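PDB 2DGJ: extracellular matrix-binding protein EbhA from Staphylococcus aureus, which is a cell wall-associated adhesin that probably binds extracellular matrix, built as a rod-like string of three-helix bundles. Local coordinates for residues 218-221 against 222-226; 56-59 against 60-63. One frame throughout, in Å; residues are numbered along the deposited sequence.

Contact 1 (218-221 against 222-226); sequences PNLT and QLQKD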
loop_
_atom_site.group_PDB
_atom_site.type_symbol
_atom_site.label_atom_id
_atom_site.label_comp_id
_atom_site.label_asym_id
_atom_site.label_seq_id
_atom_site.Cartn_x
_atom_site.Cartn_y
_atom_site.Cartn_z
ATOM N N PRO A 218 0.825 41.097 -63.531
ATOM C CA PRO A 218 0.606 41.751 -64.823
ATOM C C PRO A 218 1.604 41.390 -65.924
ATOM O O PRO A 218 1.286 41.488 -67.108
ATOM C CB PRO A 218 0.677 43.230 -64.471
ATOM C CG PRO A 218 1.747 43.244 -63.417
ATOM C CD PRO A 218 1.370 42.057 -62.550
ATOM N N ASN A 219 2.805 40.992 -65.523
ATOM C CA ASN A 219 3.875 40.650 -66.459
ATOM C C ASN A 219 3.838 39.219 -66.989
ATOM O O ASN A 219 4.702 38.819 -67.774
ATOM C CB ASN A 219 5.229 40.891 -65.786
ATOM C CG ASN A 219 5.345 40.171 -64.455
ATOM O OD1 ASN A 219 4.572 40.423 -63.529
ATOM N ND2 ASN A 219 6.312 39.266 -64.353
ATOM N N LEU A 220 2.839 38.447 -66.573
ATOM C CA LEU A 220 2.743 37.058 -67.007
ATOM C C LEU A 220 1.575 36.731 -67.927
ATOM O O LEU A 220 0.461 37.231 -67.743
ATOM C CB LEU A 220 2.668 36.148 -65.780
ATOM C CG LEU A 220 3.926 35.421 -65.298
ATOM C CD1 LEU A 220 5.170 36.245 -65.575
ATOM C CD2 LEU A 220 3.770 35.123 -63.807
ATOM N N THR A 221 1.837 35.886 -68.921
ATOM C CA THR A 221 0.785 35.447 -69.828
ATOM C C THR A 221 0.042 34.398 -69.002
ATOM O O THR A 221 0.545 33.954 -67.971
ATOM C CB THR A 221 1.355 34.779 -71.098
ATOM O OG1 THR A 221 2.042 33.574 -70.737
ATOM C CG2 THR A 221 2.315 35.731 -71.825
ATOM N N GLN A 222 -1.143 33.992 -69.438
ATOM C CA GLN A 222 -1.898 33.016 -68.664
ATOM C C GLN A 222 -1.209 31.653 -68.554
ATOM O O GLN A 222 -1.164 31.065 -67.474
ATOM C CB GLN A 222 -3.298 32.839 -69.248
ATOM C CG GLN A 222 -4.212 32.042 -68.338
ATOM C CD GLN A 222 -5.461 31.555 -69.043
ATOM O OE1 GLN A 222 -6.538 32.138 -68.906
ATOM N NE2 GLN A 222 -5.318 30.484 -69.813
ATOM N N LEU A 223 -0.671 31.153 -69.661
ATOM C CA LEU A 223 -0.001 29.857 -69.626
ATOM C C LEU A 223 1.276 29.906 -68.793
ATOM O O LEU A 223 1.692 28.888 -68.226
ATOM C CB LEU A 223 0.302 29.361 -71.051
ATOM C CG LEU A 223 1.153 30.169 -72.035
ATOM C CD1 LEU A 223 2.577 30.324 -71.528
ATOM C CD2 LEU A 223 1.161 29.439 -73.371
ATOM N N GLN A 224 1.903 31.078 -68.725
ATOM C CA GLN A 224 3.113 31.230 -67.927
ATOM C C GLN A 224 2.689 31.070 -66.478
ATOM O O GLN A 224 3.412 30.496 -65.666
ATOM C CB GLN A 224 3.742 32.606 -68.142
ATOM C CG GLN A 224 4.457 32.774 -69.475
ATOM C CD GLN A 224 5.083 34.144 -69.634
ATOM O OE1 GLN A 224 4.398 35.163 -69.553
ATOM N NE2 GLN A 224 6.390 34.176 -69.867
ATOM N N LYS A 225 1.499 31.578 -66.169
ATOM C CA LYS A 225 0.956 31.482 -64.824
ATOM C C LYS A 225 0.649 30.027 -64.511
ATOM O O LYS A 225 0.857 29.579 -63.381
ATOM C CB LYS A 225 -0.318 32.324 -64.699
ATOM C CG LYS A 225 -0.076 33.820 -64.820
ATOM C CD LYS A 225 -1.361 34.616 -64.666
ATOM C CE LYS A 225 -1.095 36.116 -64.702
ATOM N NZ LYS A 225 -2.351 36.910 -64.567
ATOM N N ASP A 226 0.161 29.289 -65.508
ATOM C CA ASP A 226 -0.161 27.879 -65.314
ATOM C C ASP A 226 1.107 27.124 -64.948
ATOM O O ASP A 226 1.148 26.416 -63.949
ATOM C CB ASP A 226 -0.769 27.273 -66.579
ATOM C CG ASP A 226 -2.078 27.931 -66.972
ATOM O OD1 ASP A 226 -2.888 28.218 -66.064
ATOM O OD2 ASP A 226 -2.304 28.151 -68.182
#

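Contact 2 (56-59 against 60-63); sequences AVDR and ALQQ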
loop_
_atom_site.group_PDB
_atom_site.type_symbol
_atom_site.label_atom_id
_atom_site.label_comp_id
_atom_site.label_asym_id
_atom_site.label_seq_id
_atom_site.Cartn_x
_atom_site.Cartn_y
_atom_site.Cartn_z
ATOM N N ALA A 56 4.638 -19.271 38.965
ATOM C CA ALA A 56 3.618 -18.679 38.104
ATOM C C ALA A 56 4.162 -17.353 37.582
ATOM O O ALA A 56 3.914 -16.964 36.440
ATOM C CB ALA A 56 2.326 -18.445 38.891
ATOM N N VAL A 57 4.914 -16.664 38.435
ATOM C CA VAL A 57 5.511 -15.388 38.074
ATOM C C VAL A 57 6.606 -15.594 37.034
ATOM O O VAL A 57 6.788 -14.761 36.147
ATOM C CB VAL A 57 6.137 -14.693 39.306
ATOM C CG1 VAL A 57 6.798 -13.388 38.893
ATOM C CG2 VAL A 57 5.077 -14.427 40.345
ATOM N N ASP A 58 7.326 -16.707 37.142
ATOM C CA ASP A 58 8.416 -16.988 36.218
ATOM C C ASP A 58 7.914 -17.450 34.856
ATOM O O ASP A 58 8.481 -17.092 33.825
ATOM C CB ASP A 58 9.358 -18.033 36.816
ATOM C CG ASP A 58 10.783 -17.886 36.308
ATOM O OD1 ASP A 58 11.407 -16.834 36.575
ATOM O OD2 ASP A 58 11.280 -18.817 35.635
ATOM N N ARG A 59 6.854 -18.250 34.851
ATOM C CA ARG A 59 6.280 -18.731 33.600
ATOM C C ARG A 59 5.738 -17.524 32.847
ATOM O O ARG A 59 5.795 -17.462 31.620
ATOM C CB ARG A 59 5.149 -19.721 33.877
ATOM C CG ARG A 59 5.606 -21.037 34.479
ATOM C CD ARG A 59 4.430 -21.798 35.075
ATOM N NE ARG A 59 3.429 -22.157 34.073
ATOM C CZ ARG A 59 2.187 -22.535 34.363
ATOM N NH1 ARG A 59 1.789 -22.603 35.629
ATOM N NH2 ARG A 59 1.344 -22.853 33.391
ATOM N N ALA A 60 5.212 -16.564 33.602
ATOM C CA ALA A 60 4.666 -15.344 33.021
ATOM C C ALA A 60 5.809 -14.519 32.446
ATOM O O ALA A 60 5.713 -13.967 31.352
ATOM C CB ALA A 60 3.926 -14.553 34.088
ATOM N N LEU A 61 6.901 -14.438 33.197
ATOM C CA LEU A 61 8.071 -13.693 32.758
ATOM C C LEU A 61 8.632 -14.350 31.511
ATOM O O LEU A 61 8.915 -13.684 30.519
ATOM C CB LEU A 61 9.137 -13.679 33.855
ATOM C CG LEU A 61 10.505 -13.096 33.488
ATOM C CD1 LEU A 61 10.335 -11.681 32.985
ATOM C CD2 LEU A 61 11.418 -13.129 34.705
ATOM N N GLN A 62 8.785 -15.667 31.572
ATOM C CA GLN A 62 9.317 -16.427 30.450
ATOM C C GLN A 62 8.523 -16.177 29.167
ATOM O O GLN A 62 9.091 -16.050 28.086
ATOM C CB GLN A 62 9.313 -17.921 30.788
ATOM C CG GLN A 62 9.831 -18.822 29.671
ATOM C CD GLN A 62 8.740 -19.327 28.735
ATOM O OE1 GLN A 62 9.020 -19.706 27.595
ATOM N NE2 GLN A 62 7.498 -19.354 29.219
ATOM N N GLN A 63 7.205 -16.097 29.295
ATOM C CA GLN A 63 6.346 -15.868 28.140
ATOM C C GLN A 63 6.444 -14.447 27.586
ATOM O O GLN A 63 6.330 -14.245 26.375
ATOM C CB GLN A 63 4.901 -16.223 28.497
ATOM C CG GLN A 63 4.699 -17.729 28.652
ATOM C CD GLN A 63 3.334 -18.109 29.186
ATOM O OE1 GLN A 63 3.010 -19.295 29.290
ATOM N NE2 GLN A 63 2.527 -17.109 29.534
#

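Contact 1 (218-221 against 222-226)
T221, the N-cap of helix 222-234, forms a capping box with Q224. T221 N donates to Q224 OE1 at 2.7 Å. That bond is nearly straight (168°) and meets a lone pair of OE1 in the carbonyl plane. The reciprocal bond runs from Q224 N to T221 OG1 at 3.2 Å, though the position of OG1 is less certain. The Q224 chain makes the return possible: CG lies beside its own backbone N (chi1 -74°) and the next bond is extended, which carries the amide back to the backbone N of T221. T221 O takes K225 N at 3.1 Å and so starts the helical bonding.

L220 points toward the helix. Its CG packs on Q224 CB at 4.0 Å, and its CB meets K225 CG at 3.7 Å. K225 is stretched out past L220, with CE 3.6 Å from L220 O. Its NZ goes on to N215 O, at the end of helix 199-215.

L220 and Q224 also touch E251, probably part of the C-terminal tag. The cap lies between helices 199-215 and 222-234, within the range of a GA module. N219 ND2 bonds to E251 O and to G248 O, the latter in helix 238-250.

Contact 2 (56-59 against 60-63)
This contact is one stretch of regular alpha-helix in helix 55-70, within the range of a FIVAR domain. Four successive i to i+4 backbone bonds join residues 56-59 to 60-63. A60 N donates to A56 O, and L61 N to V57 O at 3.0 Å. Q62 N bonds to D58 O at 2.7 Å, the shortest and straightest of the four (166°). Q63 N reaches R59 O at 3.0 Å.

The CB atoms of residues 60-63 lie against carbonyls of the preceding turn. A60 CB sits 3.4 Å from A56 O and close to V57 O. Q62 and Q63 both approach R59 O, in different ways. Q62 leaves with CG anti to its backbone N (chi1 179°), then bends at chi2 (-92°). The bend brings NE2 back to R59 O, where it makes a weak bond at 3.5 Å. R59 O therefore accepts from the Q63 backbone and, weakly, from the Q62 amide. Q63 instead runs extended, and its CG passes 3.2 Å from R59 O. D58 and L61, one turn apart, cross at an angle, but D58 OD1 and L61 CD2 come only to 4.2 Å. This is a loose contact. Further along helix 55-70, Q62 O and Q63 O accept bonds from the hydroxyls of S66 and T67.

The helix is two-faced. V57 and A60 are buried against helix 3-11: V57 rests on M3 and L6, and A60 on L6. L61 touches Q5 of the same helix and, like D58, A2 before it.

From the N terminus, the chain first reaches contact 2, on helix 55-70 in the first FIVAR range of this fragment, against helix 3-11. It then runs through a GA module and a second FIVAR domain before contact 1, at the start of helix 222-234 in the fragment's last GA range. The two contacts are in series and neither nests nor crosses. Contact 2 closes no loop, being internal to one helix. Contact 1 ends the turn that follows helix 199-215. Their centres are about 113 Å apart, on opposite sides of the chain's centre, so each belongs to a separate part of the rod and they do not touch.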